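Local coordinates for protein vascular endothelial cadherin (Gallus gallus, PDB 3PPE) that mediates calcium-dependent, homophilic adhesion between endothelial cells through its extracellular cadherin domains, probably helping to organise intercellular junctions, and couples actin fibres to them, at residues T154-D157 against I161-A164. Numbering follows the deposited sequence.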
ATOM      1  N   THR A 154      -0.543  45.320 -10.741  1.00 11.05           N
ATOM      2  CA  THR A 154      -1.092  43.973 -10.810  1.00 11.19           C
ATOM      3  C   THR A 154       0.057  42.975 -10.768  1.00 10.58           C
ATOM      4  O   THR A 154       1.216  43.331 -10.961  1.00  8.82           O
ATOM      5  CB  THR A 154      -1.958  43.728 -12.087  1.00 11.94           C
ATOM      6  OG1 THR A 154      -1.153  43.789 -13.267  1.00 10.06           O
ATOM      7  CG2 THR A 154      -3.159  44.738 -12.169  1.00 11.67           C
ATOM      8  N   VAL A 155      -0.252  41.715 -10.502  1.00 11.00           N
ATOM      9  CA  VAL A 155       0.778  40.692 -10.564  1.00  9.92           C
ATOM     10  C   VAL A 155       0.237  39.517 -11.374  1.00 10.29           C
ATOM     11  O   VAL A 155      -0.954  39.194 -11.262  1.00 10.56           O
ATOM     12  CB  VAL A 155       1.200  40.235  -9.142  1.00 10.63           C
ATOM     13  CG1 VAL A 155       0.001  39.603  -8.381  1.00  7.79           C
ATOM     14  CG2 VAL A 155       2.339  39.207  -9.223  1.00  9.64           C
ATOM     15  N   ASP A 156       1.074  38.893 -12.207  1.00 10.05           N
ATOM     16  CA  ASP A 156       0.613  37.702 -12.928  1.00 10.31           C
ATOM     17  C   ASP A 156       0.973  36.445 -12.116  1.00 11.25           C
ATOM     18  O   ASP A 156       1.599  36.545 -11.063  1.00  9.53           O
ATOM     19  CB  ASP A 156       1.078  37.642 -14.395  1.00  9.72           C
ATOM     20  CG  ASP A 156       2.568  37.391 -14.573  1.00  9.92           C
ATOM     21  OD1 ASP A 156       3.289  36.897 -13.671  1.00  8.42           O
ATOM     22  OD2 ASP A 156       3.043  37.698 -15.688  1.00 10.58           O
ATOM     23  N   ASP A 157       0.602  35.259 -12.595  1.00 12.50           N
ATOM     24  CA  ASP A 157       0.839  34.072 -11.770  1.00 12.73           C
ATOM     25  C   ASP A 157       2.278  33.527 -11.936  1.00 13.17           C
ATOM     26  O   ASP A 157       2.621  32.470 -11.350  1.00 12.91           O
ATOM     27  CB  ASP A 157      -0.286  33.024 -11.975  1.00 14.72           C
ATOM     28  CG  ASP A 157      -1.553  33.350 -11.167  1.00 17.16           C
ATOM     29  OD1 ASP A 157      -1.470  33.895 -10.006  1.00 17.17           O
ATOM     30  OD2 ASP A 157      -2.640  33.065 -11.709  1.00 18.08           O
ATOM     31  N   ILE A 161       5.186  41.830 -11.729  1.00  8.96           N
ATOM     32  CA  ILE A 161       4.395  43.000 -11.319  0.50  9.74           C
ATOM     33  C   ILE A 161       4.380  44.016 -12.458  1.00  9.77           C
ATOM     34  O   ILE A 161       5.410  44.290 -13.072  1.00  9.66           O
ATOM     35  CB  ILE A 161       4.945  43.601  -9.994  0.50  9.57           C
ATOM     36  CG1 ILE A 161       4.935  42.518  -8.899  0.50  9.10           C
ATOM     37  CG2 ILE A 161       4.155  44.858  -9.538  0.50  9.12           C
ATOM     38  CD1 ILE A 161       5.438  42.990  -7.567  0.50  8.32           C
ATOM     39  N   PHE A 162       3.192  44.555 -12.735  1.00 10.40           N
ATOM     40  CA  PHE A 162       2.939  45.485 -13.838  1.00 10.32           C
ATOM     41  C   PHE A 162       2.202  46.698 -13.304  1.00 10.93           C
ATOM     42  O   PHE A 162       1.463  46.576 -12.323  1.00 11.04           O
ATOM     43  CB  PHE A 162       2.026  44.833 -14.882  1.00  9.17           C
ATOM     44  CG  PHE A 162       2.578  43.585 -15.503  1.00  9.32           C
ATOM     45  CD1 PHE A 162       2.320  42.323 -14.939  1.00  8.70           C
ATOM     46  CD2 PHE A 162       3.290  43.652 -16.695  1.00 10.81           C
ATOM     47  CE1 PHE A 162       2.845  41.161 -15.538  1.00  8.65           C
ATOM     48  CE2 PHE A 162       3.799  42.491 -17.320  1.00 10.99           C
ATOM     49  CZ  PHE A 162       3.578  41.248 -16.739  1.00 10.39           C
ATOM     50  N   THR A 163       2.353  47.853 -13.978  1.00 11.58           N
ATOM     51  CA  THR A 163       1.551  49.037 -13.644  1.00 11.21           C
ATOM     52  C   THR A 163       0.084  48.709 -13.950  1.00 11.64           C
ATOM     53  O   THR A 163      -0.214  48.096 -14.978  1.00 11.32           O
ATOM     54  CB  THR A 163       1.994  50.316 -14.450  1.00 11.62           C
ATOM     55  OG1 THR A 163       1.852  50.044 -15.840  1.00 10.30           O
ATOM     56  CG2 THR A 163       3.484  50.702 -14.140  1.00  7.87           C
ATOM     57  N   ALA A 164      -0.805  49.116 -13.036  1.00 12.39           N
ATOM     58  CA  ALA A 164      -2.253  48.908 -13.135  1.00 13.18           C
ATOM     59  C   ALA A 164      -2.987  50.145 -13.637  1.00 13.38           C
ATOM     60  O   ALA A 164      -4.183  50.082 -13.891  1.00 13.74           O
ATOM     61  CB  ALA A 164      -2.853  48.489 -11.781  1.00 13.45           C
TER
HETATM   62  O   HOH W   1      -1.499  45.734 -15.256  1.00 13.24           O
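Thr154 and Phe162 illustrate how a hydrogen-bonded antiparallel pair locks two short strands together. The N-H of Thr154 is given to Phe162 O at 2.8 Å. Phe162 N returns a bond to Thr154 O at 2.9 Å, and both bonds are nearly straight. Thr154 O also receives a CA-H...O contact from Ile161 CA, 3.2 Å away, so two donors of different strength converge on one carbonyl. The side chain of Thr154 divides its branches: CG2, beside the backbone N, meets the methyl of Ala164 (CG2 to CB 3.8 Å), whereas OG1, held between the backbone N and the carbonyl carbon (chi1 66°), passes near Phe162 CB. A water joins this hydroxyl to the backbone of the other strand, donating to Thr163 O and lying 2.8 Å from Thr154 OG1.

Val155 turns to the opposite face, where its CG2 makes a loose apolar contact with CG1 in one of the two conformers of Ile161, its partner in the adjoining non-hydrogen-bonded pair. The two strands form a beta hairpin at the margin of one sheet in the second cadherin domain, EC2, a two-sheet, immunoglobulin-like fold. On the inward face Val155 also reaches Tyr144 and Ile146, while Ile161, in that conformer, packs on Val197 and Ile199, all on strands of the facing sheet.

At Asp156 the chain leaves the strand, and the carboxylate splits its duties. OD2 comes to the edge of the Phe162 ring, near its plane, 3.5 Å from Phe162 CE1 and with the carboxylate turned 65° from the ring, a placement consistent with a weak attraction between the carboxylate and the ring's edge hydrogens. OD1 turns back into the hairpin loop, accepting hydrogen bonds from the backbone N of Ser158 and of Val160.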